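Local coordinates for protein putative branched-chain amino acid aminotransferase IlvE (Streptococcus mutans, PDB 4DQN) that probably catalyses the pyridoxal-phosphate-dependent transfer of amino groups between leucine, isoleucine or valine and 2-oxoglutarate, at residues 125-136 with 147-158; 19-27 with 109-117. All coordinates share one frame; numbering follows the deposited sequence.

In the fold
Both contacts reach the same antiparallel sheet, and their centres are about 10 Å apart on the same side of the chain's centre. Contact 1 is the hairpin of strands 126-136 and 147-157; contact 2 sets the start of the neighbouring strand 24-30 against the C-terminal end of helix 100-113, which precedes the hairpin in the chain. They meet where T151 OG1 lies 2.7 Å from Y25 O, a probable hydrogen bond, and where F150 O lies 2.8 Å from S27 N. The hairpin reaches toward the cofactor site: the side chain of Y128 is about 6 Å from that of K188, the predicted pyridoxal phosphate lysine, unmodified here. Contact 2 lies away from that site.

Contact 1: 125-136 with 147-158; sequences ATLYLRPLLIGV and EYIFTIFAMPVG
P131 and I152 pack at the middle of the hairpin, P131 CB lying 3.8 Å from I152 CG1, while CE1 of the F150 ring reaches the same CB at 3.7 Å. L127 and L129 continue this apolar face along A154, and helix 100-113 covers it through F103, A106, A107 and V110. The other face carries R130 and F153, a cross-strand pair whose side chains leave the sheet together. F153 has its CG between the backbone N and the carbonyl carbon (chi1 59°), which turns the ring back over the neighbouring strand, one face against R130 CB in a CH-pi contact, 4.2 Å from the centroid. Beyond it the arginine chain bends, and its NH1 makes a weak bond of 2.8 Å to Y128 OH; its NE hydrogen-bonds to ND1 of H55 of the second subunit. The methyl CE of M155 meets the Y128 ring at its edge. Between the faces runs a ladder of backbone bonds: R130 N to F153 O is nearly straight, with an N-H...O angle of 177°, whereas the return bond from F153 N to R130 O is longer, 3.3 Å, with its donor well above the carbonyl plane. At the far polar edge a water links T126 OG1 to G158 O. This long antiparallel beta hairpin lies within the seven-stranded sheet of a class-IV aminotransferase, with Y128 near the predicted cofactor lysine.

Contact 2: 19-27 with 109-117; sequences HKLPFRYIS and QVVRANEEY
With CG anti to its carbonyl carbon (chi1 -63°) and the amide turned by chi2 of -75°, N114 presents both the oxygen and the nitrogen of its amide to the backbone of F23. ND2 donates to F23 O at 2.9 Å, with the acceptor close to the amide plane, and OD1 receives a weak bond from F23 N at 3.3 Å. A second bond from ND2 runs back to V110 O, 3.0 Å away, so the amide is tied to its own helix as well as to the incoming chain. L21 and Y117 run past one another head to tail, and the leucine lays its CG over one face of the tyrosine ring, 3.9 Å from the centroid. P22 comes at the same ring obliquely, its CD 3.5 Å from Y117 CE1.

Towards the strand, F23 CB rests against A113 CB, and Y25 CB sits 3.5 Å from V110 CG2. Y25 has its CG anti to the backbone N (chi1 172°), which carries the ring along the helix until Q109 NE2 lies at its edge, the amide and ring planes being almost perpendicular. The polar ends turn to other partners: Q109 NE2 bonds to D105, and Y25 OH to K102. R24, pointing away from the helix, forms a salt bridge with E49 of the second subunit.

Three bonds on one asparagine amide, two of them firm, imply that its rotation is fixed and that it joins the helix end to the chain entering strand 24-30, with apolar packing on the flanks.

Contact 1: 125-136 with 147-158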
loop_
_atom_site.group_PDB
_atom_site.type_symbol
_atom_site.label_atom_id
_atom_site.label_comp_id
_atom_site.label_asym_id
_atom_site.label_seq_id
_atom_site.Cartn_x
_atom_site.Cartn_y
_atom_site.Cartn_z
ATOM N N ALA A 125 20.917 18.419 14.837
ATOM C CA ALA A 125 20.556 17.980 13.494
ATOM C C ALA A 125 21.387 16.764 13.095
ATOM O O ALA A 125 22.477 16.529 13.633
ATOM C CB ALA A 125 20.743 19.105 12.502
ATOM N N THR A 126 20.873 15.988 12.145
ATOM C CA THR A 126 21.472 14.702 11.816
ATOM C C THR A 126 21.404 14.437 10.318
ATOM O O THR A 126 20.764 15.181 9.576
ATOM C CB THR A 126 20.718 13.556 12.521
ATOM O OG1 THR A 126 19.330 13.601 12.145
ATOM C CG2 THR A 126 20.838 13.668 14.038
ATOM N N LEU A 127 22.065 13.375 9.870
ATOM C CA LEU A 127 21.901 12.927 8.497
ATOM C C LEU A 127 20.875 11.800 8.499
ATOM O O LEU A 127 21.126 10.724 9.038
ATOM C CB LEU A 127 23.228 12.428 7.904
ATOM C CG LEU A 127 23.137 12.090 6.403
ATOM C CD1 LEU A 127 22.999 13.352 5.583
ATOM C CD2 LEU A 127 24.342 11.264 5.924
ATOM N N TYR A 128 19.715 12.046 7.907
ATOM C CA TYR A 128 18.670 11.023 7.858
ATOM C C TYR A 128 18.889 10.107 6.654
ATOM O O TYR A 128 19.064 10.581 5.535
ATOM C CB TYR A 128 17.291 11.683 7.780
ATOM C CG TYR A 128 16.137 10.696 7.733
ATOM C CD1 TYR A 128 15.761 9.970 8.865
ATOM C CD2 TYR A 128 15.421 10.502 6.558
ATOM C CE1 TYR A 128 14.699 9.069 8.819
ATOM C CE2 TYR A 128 14.355 9.614 6.504
ATOM C CZ TYR A 128 14.006 8.905 7.630
ATOM O OH TYR A 128 12.958 8.016 7.565
ATOM N N LEU A 129 18.878 8.800 6.901
ATOM C CA LEU A 129 19.030 7.807 5.852
ATOM C C LEU A 129 17.676 7.183 5.575
ATOM O O LEU A 129 16.964 6.815 6.506
ATOM C CB LEU A 129 19.986 6.701 6.313
ATOM C CG LEU A 129 21.469 6.884 5.974
ATOM C CD1 LEU A 129 21.962 8.222 6.428
ATOM C CD2 LEU A 129 22.322 5.795 6.601
ATOM N N ARG A 130 17.338 7.066 4.295
ATOM C CA ARG A 130 16.120 6.404 3.854
ATOM C C ARG A 130 16.443 5.206 2.939
ATOM O O ARG A 130 16.594 5.365 1.712
ATOM C CB ARG A 130 15.234 7.399 3.107
ATOM C CG ARG A 130 13.956 6.782 2.526
ATOM C CD ARG A 130 13.028 6.338 3.649
ATOM N NE ARG A 130 11.701 6.812 3.337
ATOM C CZ ARG A 130 10.971 7.606 4.100
ATOM N NH1 ARG A 130 11.379 8.009 5.304
ATOM N NH2 ARG A 130 9.795 7.947 3.653
ATOM N N PRO A 131 16.574 4.003 3.536
ATOM C CA PRO A 131 16.654 2.771 2.751
ATOM C C PRO A 131 15.284 2.458 2.163
ATOM O O PRO A 131 14.262 2.688 2.814
ATOM C CB PRO A 131 17.065 1.706 3.790
ATOM C CG PRO A 131 17.629 2.498 4.955
ATOM C CD PRO A 131 16.830 3.763 4.969
ATOM N N LEU A 132 15.265 1.964 0.930
ATOM C CA LEU A 132 14.030 1.663 0.232
ATOM C C LEU A 132 14.233 0.348 -0.490
ATOM O O LEU A 132 15.285 0.135 -1.105
ATOM C CB LEU A 132 13.729 2.758 -0.795
ATOM C CG LEU A 132 12.571 2.559 -1.776
ATOM C CD1 LEU A 132 11.238 2.743 -1.071
ATOM C CD2 LEU A 132 12.683 3.528 -2.928
ATOM N N LEU A 133 13.225 -0.523 -0.418
ATOM C CA LEU A 133 13.285 -1.844 -1.031
ATOM C C LEU A 133 12.026 -2.010 -1.857
ATOM O O LEU A 133 10.918 -2.019 -1.303
ATOM C CB LEU A 133 13.340 -2.929 0.063
ATOM C CG LEU A 133 13.310 -4.403 -0.366
ATOM C CD1 LEU A 133 14.520 -4.714 -1.250
ATOM C CD2 LEU A 133 13.294 -5.317 0.888
ATOM N N ILE A 134 12.180 -2.138 -3.174
ATOM C CA ILE A 134 11.030 -2.147 -4.071
ATOM C C ILE A 134 11.053 -3.280 -5.088
ATOM O O ILE A 134 12.113 -3.641 -5.616
ATOM C CB ILE A 134 10.904 -0.815 -4.846
ATOM C CG1 ILE A 134 12.247 -0.409 -5.465
ATOM C CG2 ILE A 134 10.385 0.301 -3.941
ATOM C CD1 ILE A 134 12.115 0.793 -6.425
ATOM N N GLY A 135 9.872 -3.835 -5.360
ATOM C CA GLY A 135 9.705 -4.794 -6.446
ATOM C C GLY A 135 9.625 -4.085 -7.784
ATOM O O GLY A 135 8.774 -3.211 -7.980
ATOM N N VAL A 136 10.505 -4.464 -8.713
ATOM C CA VAL A 136 10.542 -3.856 -10.045
ATOM C C VAL A 136 10.436 -4.919 -11.133
ATOM O O VAL A 136 9.964 -6.029 -10.867
ATOM C CB VAL A 136 11.783 -2.950 -10.231
ATOM C CG1 VAL A 136 11.709 -1.789 -9.242
ATOM C CG2 VAL A 136 13.108 -3.730 -10.029
ATOM N N GLU A 147 12.613 -9.194 -9.753
ATOM C CA GLU A 147 13.698 -8.202 -9.698
ATOM C C GLU A 147 13.415 -7.175 -8.602
ATOM O O GLU A 147 12.277 -6.747 -8.433
ATOM C CB GLU A 147 13.839 -7.481 -11.047
ATOM C CG GLU A 147 14.275 -8.385 -12.204
ATOM C CD GLU A 147 14.287 -7.656 -13.538
ATOM O OE1 GLU A 147 14.716 -6.482 -13.574
ATOM O OE2 GLU A 147 13.848 -8.250 -14.547
ATOM N N TYR A 148 14.439 -6.783 -7.845
ATOM C CA TYR A 148 14.245 -5.800 -6.781
ATOM C C TYR A 148 15.347 -4.766 -6.775
ATOM O O TYR A 148 16.473 -5.032 -7.220
ATOM C CB TYR A 148 14.179 -6.495 -5.412
ATOM C CG TYR A 148 12.978 -7.402 -5.303
ATOM C CD1 TYR A 148 13.011 -8.690 -5.821
ATOM C CD2 TYR A 148 11.796 -6.952 -4.712
ATOM C CE1 TYR A 148 11.900 -9.521 -5.754
ATOM C CE2 TYR A 148 10.671 -7.772 -4.631
ATOM C CZ TYR A 148 10.740 -9.058 -5.147
ATOM O OH TYR A 148 9.648 -9.883 -5.075
ATOM N N ILE A 149 15.022 -3.581 -6.268
ATOM C CA ILE A 149 16.043 -2.570 -5.991
ATOM C C ILE A 149 16.125 -2.330 -4.502
ATOM O O ILE A 149 15.096 -2.199 -3.851
ATOM C CB ILE A 149 15.723 -1.239 -6.709
ATOM C CG1 ILE A 149 15.901 -1.413 -8.220
ATOM C CG2 ILE A 149 16.654 -0.117 -6.231
ATOM C CD1 ILE A 149 15.536 -0.177 -9.033
ATOM N N PHE A 150 17.346 -2.285 -3.960
ATOM C CA PHE A 150 17.574 -1.770 -2.616
ATOM C C PHE A 150 18.443 -0.528 -2.739
ATOM O O PHE A 150 19.553 -0.581 -3.281
ATOM C CB PHE A 150 18.246 -2.820 -1.713
ATOM C CG PHE A 150 18.601 -2.302 -0.327
ATOM C CD1 PHE A 150 17.608 -1.854 0.548
ATOM C CD2 PHE A 150 19.923 -2.274 0.099
ATOM C CE1 PHE A 150 17.944 -1.372 1.837
ATOM C CE2 PHE A 150 20.272 -1.800 1.381
ATOM C CZ PHE A 150 19.280 -1.352 2.250
ATOM N N THR A 151 17.928 0.602 -2.266
ATOM C CA THR A 151 18.680 1.844 -2.329
ATOM C C THR A 151 18.654 2.571 -0.986
ATOM O O THR A 151 17.670 2.494 -0.252
ATOM C CB THR A 151 18.161 2.756 -3.480
ATOM O OG1 THR A 151 18.943 3.954 -3.546
ATOM C CG2 THR A 151 16.671 3.116 -3.300
ATOM N N ILE A 152 19.755 3.235 -0.640
ATOM C CA ILE A 152 19.738 4.141 0.506
ATOM C C ILE A 152 20.188 5.518 0.064
ATOM O O ILE A 152 21.326 5.691 -0.400
ATOM C CB ILE A 152 20.672 3.689 1.651
ATOM C CG1 ILE A 152 20.401 2.232 2.066
ATOM C CG2 ILE A 152 20.518 4.620 2.857
ATOM C CD1 ILE A 152 21.269 1.760 3.273
ATOM N N PHE A 153 19.298 6.499 0.209
ATOM C CA PHE A 153 19.660 7.893 -0.006
ATOM C C PHE A 153 19.551 8.677 1.301
ATOM O O PHE A 153 18.981 8.184 2.281
ATOM C CB PHE A 153 18.855 8.545 -1.145
ATOM C CG PHE A 153 17.359 8.533 -0.959
ATOM C CD1 PHE A 153 16.602 7.450 -1.397
ATOM C CD2 PHE A 153 16.703 9.637 -0.425
ATOM C CE1 PHE A 153 15.221 7.444 -1.260
ATOM C CE2 PHE A 153 15.317 9.644 -0.274
ATOM C CZ PHE A 153 14.566 8.550 -0.704
ATOM N N ALA A 154 20.136 9.873 1.325
ATOM C CA ALA A 154 20.298 10.614 2.577
ATOM C C ALA A 154 19.981 12.096 2.448
ATOM O O ALA A 154 20.025 12.667 1.358
ATOM C CB ALA A 154 21.718 10.423 3.125
ATOM N N MET A 155 19.675 12.724 3.579
ATOM C CA MET A 155 19.391 14.150 3.602
ATOM C C MET A 155 19.576 14.660 5.021
ATOM O O MET A 155 19.242 13.972 5.992
ATOM C CB MET A 155 17.963 14.442 3.121
ATOM C CG MET A 155 16.879 13.864 4.020
ATOM S SD MET A 155 15.642 12.922 3.102
ATOM C CE MET A 155 16.611 11.478 2.624
ATOM N N PRO A 156 20.135 15.866 5.155
ATOM C CA PRO A 156 20.266 16.422 6.503
ATOM C C PRO A 156 18.895 16.870 7.023
ATOM O O PRO A 156 18.116 17.450 6.255
ATOM C CB PRO A 156 21.200 17.614 6.285
ATOM C CG PRO A 156 20.942 18.044 4.862
ATOM C CD PRO A 156 20.698 16.747 4.115
ATOM N N VAL A 157 18.577 16.576 8.284
ATOM C CA VAL A 157 17.296 17.016 8.844
ATOM C C VAL A 157 17.531 17.777 10.146
ATOM O O VAL A 157 18.533 17.552 10.814
ATOM C CB VAL A 157 16.311 15.834 9.070
ATOM C CG1 VAL A 157 16.002 15.132 7.738
ATOM C CG2 VAL A 157 16.856 14.831 10.084
ATOM N N GLY A 158 16.621 18.680 10.499
ATOM C CA GLY A 158 16.831 19.534 11.655
ATOM C C GLY A 158 16.431 18.876 12.959
ATOM O O GLY A 158 15.812 17.802 12.953
HETATM O O HOH W 1 17.716 15.441 13.644
HETATM O O HOH W 2 9.931 -8.507 -11.618
#

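Contact 2: 19-27 with 109-117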
loop_
_atom_site.group_PDB
_atom_site.type_symbol
_atom_site.label_atom_id
_atom_site.label_comp_id
_atom_site.label_asym_id
_atom_site.label_seq_id
_atom_site.Cartn_x
_atom_site.Cartn_y
_atom_site.Cartn_z
ATOM N N HIS A 19 16.341 16.256 0.403
ATOM C CA HIS A 19 17.404 16.987 -0.273
ATOM C C HIS A 19 18.066 15.986 -1.198
ATOM O O HIS A 19 18.201 14.815 -0.844
ATOM C CB HIS A 19 18.455 17.494 0.728
ATOM C CG HIS A 19 17.897 18.377 1.799
ATOM N ND1 HIS A 19 18.181 19.723 1.876
ATOM C CD2 HIS A 19 17.065 18.110 2.834
ATOM C CE1 HIS A 19 17.548 20.248 2.909
ATOM N NE2 HIS A 19 16.861 19.292 3.507
ATOM N N LYS A 20 18.476 16.433 -2.379
ATOM C CA LYS A 20 19.227 15.573 -3.294
ATOM C C LYS A 20 20.728 15.682 -3.045
ATOM O O LYS A 20 21.369 16.640 -3.477
ATOM C CB LYS A 20 18.908 15.943 -4.742
ATOM C CG LYS A 20 19.544 15.020 -5.775
ATOM C CD LYS A 20 19.209 15.506 -7.187
ATOM C CE LYS A 20 20.238 14.999 -8.184
ATOM N NZ LYS A 20 20.417 15.960 -9.317
ATOM N N LEU A 21 21.287 14.698 -2.349
ATOM C CA LEU A 21 22.710 14.696 -2.015
ATOM C C LEU A 21 23.526 14.064 -3.149
ATOM O O LEU A 21 22.962 13.386 -4.009
ATOM C CB LEU A 21 22.941 13.966 -0.679
ATOM C CG LEU A 21 23.008 14.858 0.576
ATOM C CD1 LEU A 21 21.838 15.807 0.632
ATOM C CD2 LEU A 21 23.059 14.027 1.859
ATOM N N PRO A 22 24.849 14.308 -3.184
ATOM C CA PRO A 22 25.636 13.787 -4.316
ATOM C C PRO A 22 25.586 12.268 -4.545
ATOM O O PRO A 22 25.541 11.869 -5.710
ATOM C CB PRO A 22 27.070 14.211 -3.973
ATOM C CG PRO A 22 26.907 15.431 -3.128
ATOM C CD PRO A 22 25.650 15.194 -2.319
ATOM N N PHE A 23 25.587 11.442 -3.497
ATOM C CA PHE A 23 25.671 9.989 -3.695
ATOM C C PHE A 23 24.581 9.215 -2.960
ATOM O O PHE A 23 24.210 9.587 -1.845
ATOM C CB PHE A 23 27.044 9.475 -3.233
ATOM C CG PHE A 23 28.185 10.081 -3.983
ATOM C CD1 PHE A 23 28.510 9.628 -5.259
ATOM C CD2 PHE A 23 28.916 11.121 -3.431
ATOM C CE1 PHE A 23 29.553 10.205 -5.969
ATOM C CE2 PHE A 23 29.961 11.699 -4.132
ATOM C CZ PHE A 23 30.278 11.243 -5.403
ATOM N N ARG A 24 24.052 8.162 -3.595
ATOM C CA ARG A 24 23.218 7.170 -2.902
ATOM C C ARG A 24 23.791 5.822 -3.204
ATOM O O ARG A 24 24.454 5.644 -4.230
ATOM C CB ARG A 24 21.792 7.068 -3.445
ATOM C CG ARG A 24 21.029 8.298 -3.631
ATOM C CD ARG A 24 20.895 8.608 -5.096
ATOM N NE ARG A 24 21.898 9.581 -5.412
ATOM C CZ ARG A 24 21.861 10.829 -4.987
ATOM N NH1 ARG A 24 20.841 11.287 -4.249
ATOM N NH2 ARG A 24 22.847 11.627 -5.331
ATOM N N TYR A 25 23.492 4.860 -2.339
ATOM C CA TYR A 25 23.791 3.455 -2.594
ATOM C C TYR A 25 22.635 2.811 -3.358
ATOM O O TYR A 25 21.465 3.115 -3.111
ATOM C CB TYR A 25 23.983 2.751 -1.255
ATOM C CG TYR A 25 24.128 1.245 -1.288
ATOM C CD1 TYR A 25 23.010 0.410 -1.382
ATOM C CD2 TYR A 25 25.371 0.658 -1.163
ATOM C CE1 TYR A 25 23.145 -0.970 -1.376
ATOM C CE2 TYR A 25 25.519 -0.721 -1.156
ATOM C CZ TYR A 25 24.408 -1.525 -1.261
ATOM O OH TYR A 25 24.568 -2.893 -1.235
ATOM N N ILE A 26 22.960 1.910 -4.278
ATOM C CA ILE A 26 21.935 1.148 -4.983
ATOM C C ILE A 26 22.447 -0.258 -5.289
ATOM O O ILE A 26 23.613 -0.449 -5.637
ATOM C CB ILE A 26 21.456 1.863 -6.286
ATOM C CG1 ILE A 26 20.187 1.209 -6.832
ATOM C CG2 ILE A 26 22.559 1.868 -7.356
ATOM C CD1 ILE A 26 19.465 2.059 -7.907
ATOM N N SER A 27 21.570 -1.243 -5.131
ATOM C CA SER A 27 21.913 -2.638 -5.360
ATOM C C SER A 27 20.705 -3.273 -6.021
ATOM O O SER A 27 19.563 -2.958 -5.661
ATOM C CB SER A 27 22.229 -3.342 -4.034
ATOM O OG SER A 27 22.581 -4.710 -4.234
ATOM N N GLN A 109 28.451 3.351 3.872
ATOM C CA GLN A 109 28.934 3.892 2.600
ATOM C C GLN A 109 28.262 5.213 2.249
ATOM O O GLN A 109 28.917 6.128 1.739
ATOM C CB GLN A 109 28.684 2.914 1.447
ATOM C CG GLN A 109 29.608 1.709 1.399
ATOM C CD GLN A 109 29.401 0.908 0.127
ATOM O OE1 GLN A 109 29.508 1.441 -0.974
ATOM N NE2 GLN A 109 29.073 -0.372 0.275
ATOM N N VAL A 110 26.951 5.307 2.489
ATOM C CA VAL A 110 26.224 6.537 2.178
ATOM C C VAL A 110 26.648 7.684 3.097
ATOM O O VAL A 110 26.861 8.808 2.632
ATOM C CB VAL A 110 24.697 6.329 2.223
ATOM C CG1 VAL A 110 23.962 7.655 1.984
ATOM C CG2 VAL A 110 24.292 5.321 1.161
ATOM N N VAL A 111 26.790 7.401 4.389
ATOM C CA VAL A 111 27.235 8.417 5.341
ATOM C C VAL A 111 28.622 8.924 4.976
ATOM O O VAL A 111 28.838 10.140 4.858
ATOM C CB VAL A 111 27.277 7.863 6.763
ATOM C CG1 VAL A 111 27.813 8.914 7.714
ATOM C CG2 VAL A 111 25.873 7.416 7.195
ATOM N N ARG A 112 29.559 7.997 4.776
ATOM C CA ARG A 112 30.917 8.370 4.374
ATOM C C ARG A 112 30.938 9.174 3.075
ATOM O O ARG A 112 31.634 10.190 2.997
ATOM C CB ARG A 112 31.841 7.141 4.279
ATOM C CG ARG A 112 32.081 6.433 5.614
ATOM C CD ARG A 112 33.245 5.438 5.550
ATOM N NE ARG A 112 33.149 4.579 4.371
ATOM C CZ ARG A 112 32.776 3.303 4.399
ATOM N NH1 ARG A 112 32.467 2.732 5.556
ATOM N NH2 ARG A 112 32.715 2.596 3.273
ATOM N N ALA A 113 30.153 8.767 2.070
ATOM C CA ALA A 113 30.209 9.439 0.771
ATOM C C ALA A 113 29.642 10.855 0.840
ATOM O O ALA A 113 29.960 11.709 0.006
ATOM C CB ALA A 113 29.477 8.615 -0.300
ATOM N N ASN A 114 28.792 11.092 1.837
ATOM C CA ASN A 114 28.136 12.389 2.017
ATOM C C ASN A 114 28.458 12.995 3.384
ATOM O O ASN A 114 27.642 13.734 3.938
ATOM C CB ASN A 114 26.609 12.230 1.913
ATOM C CG ASN A 114 26.159 11.746 0.547
ATOM O OD1 ASN A 114 26.151 12.511 -0.415
ATOM N ND2 ASN A 114 25.758 10.480 0.460
ATOM N N GLU A 115 29.640 12.708 3.924
ATOM C CA GLU A 115 29.925 13.052 5.324
ATOM C C GLU A 115 29.884 14.543 5.601
ATOM O O GLU A 115 29.611 14.977 6.730
ATOM C CB GLU A 115 31.256 12.445 5.805
ATOM C CG GLU A 115 31.336 12.374 7.343
ATOM C CD GLU A 115 32.421 11.444 7.884
ATOM O OE1 GLU A 115 32.483 10.262 7.467
ATOM O OE2 GLU A 115 33.200 11.895 8.755
ATOM N N GLU A 116 30.127 15.340 4.573
ATOM C CA GLU A 116 30.130 16.778 4.770
ATOM C C GLU A 116 28.699 17.293 4.969
ATOM O O GLU A 116 28.490 18.447 5.356
ATOM C CB GLU A 116 30.864 17.480 3.618
ATOM C CG GLU A 116 30.146 17.431 2.256
ATOM C CD GLU A 116 30.257 16.088 1.510
ATOM O OE1 GLU A 116 30.730 15.075 2.080
ATOM O OE2 GLU A 116 29.856 16.051 0.323
ATOM N N TYR A 117 27.706 16.433 4.738
ATOM C CA TYR A 117 26.311 16.822 4.989
ATOM C C TYR A 117 25.803 16.387 6.363
ATOM O O TYR A 117 24.677 16.722 6.754
ATOM C CB TYR A 117 25.376 16.282 3.891
ATOM C CG TYR A 117 25.594 16.931 2.551
ATOM C CD1 TYR A 117 26.522 16.419 1.655
ATOM C CD2 TYR A 117 24.873 18.058 2.181
ATOM C CE1 TYR A 117 26.734 17.010 0.436
ATOM C CE2 TYR A 117 25.074 18.656 0.954
ATOM C CZ TYR A 117 26.011 18.122 0.091
ATOM O OH TYR A 117 26.230 18.698 -1.138
#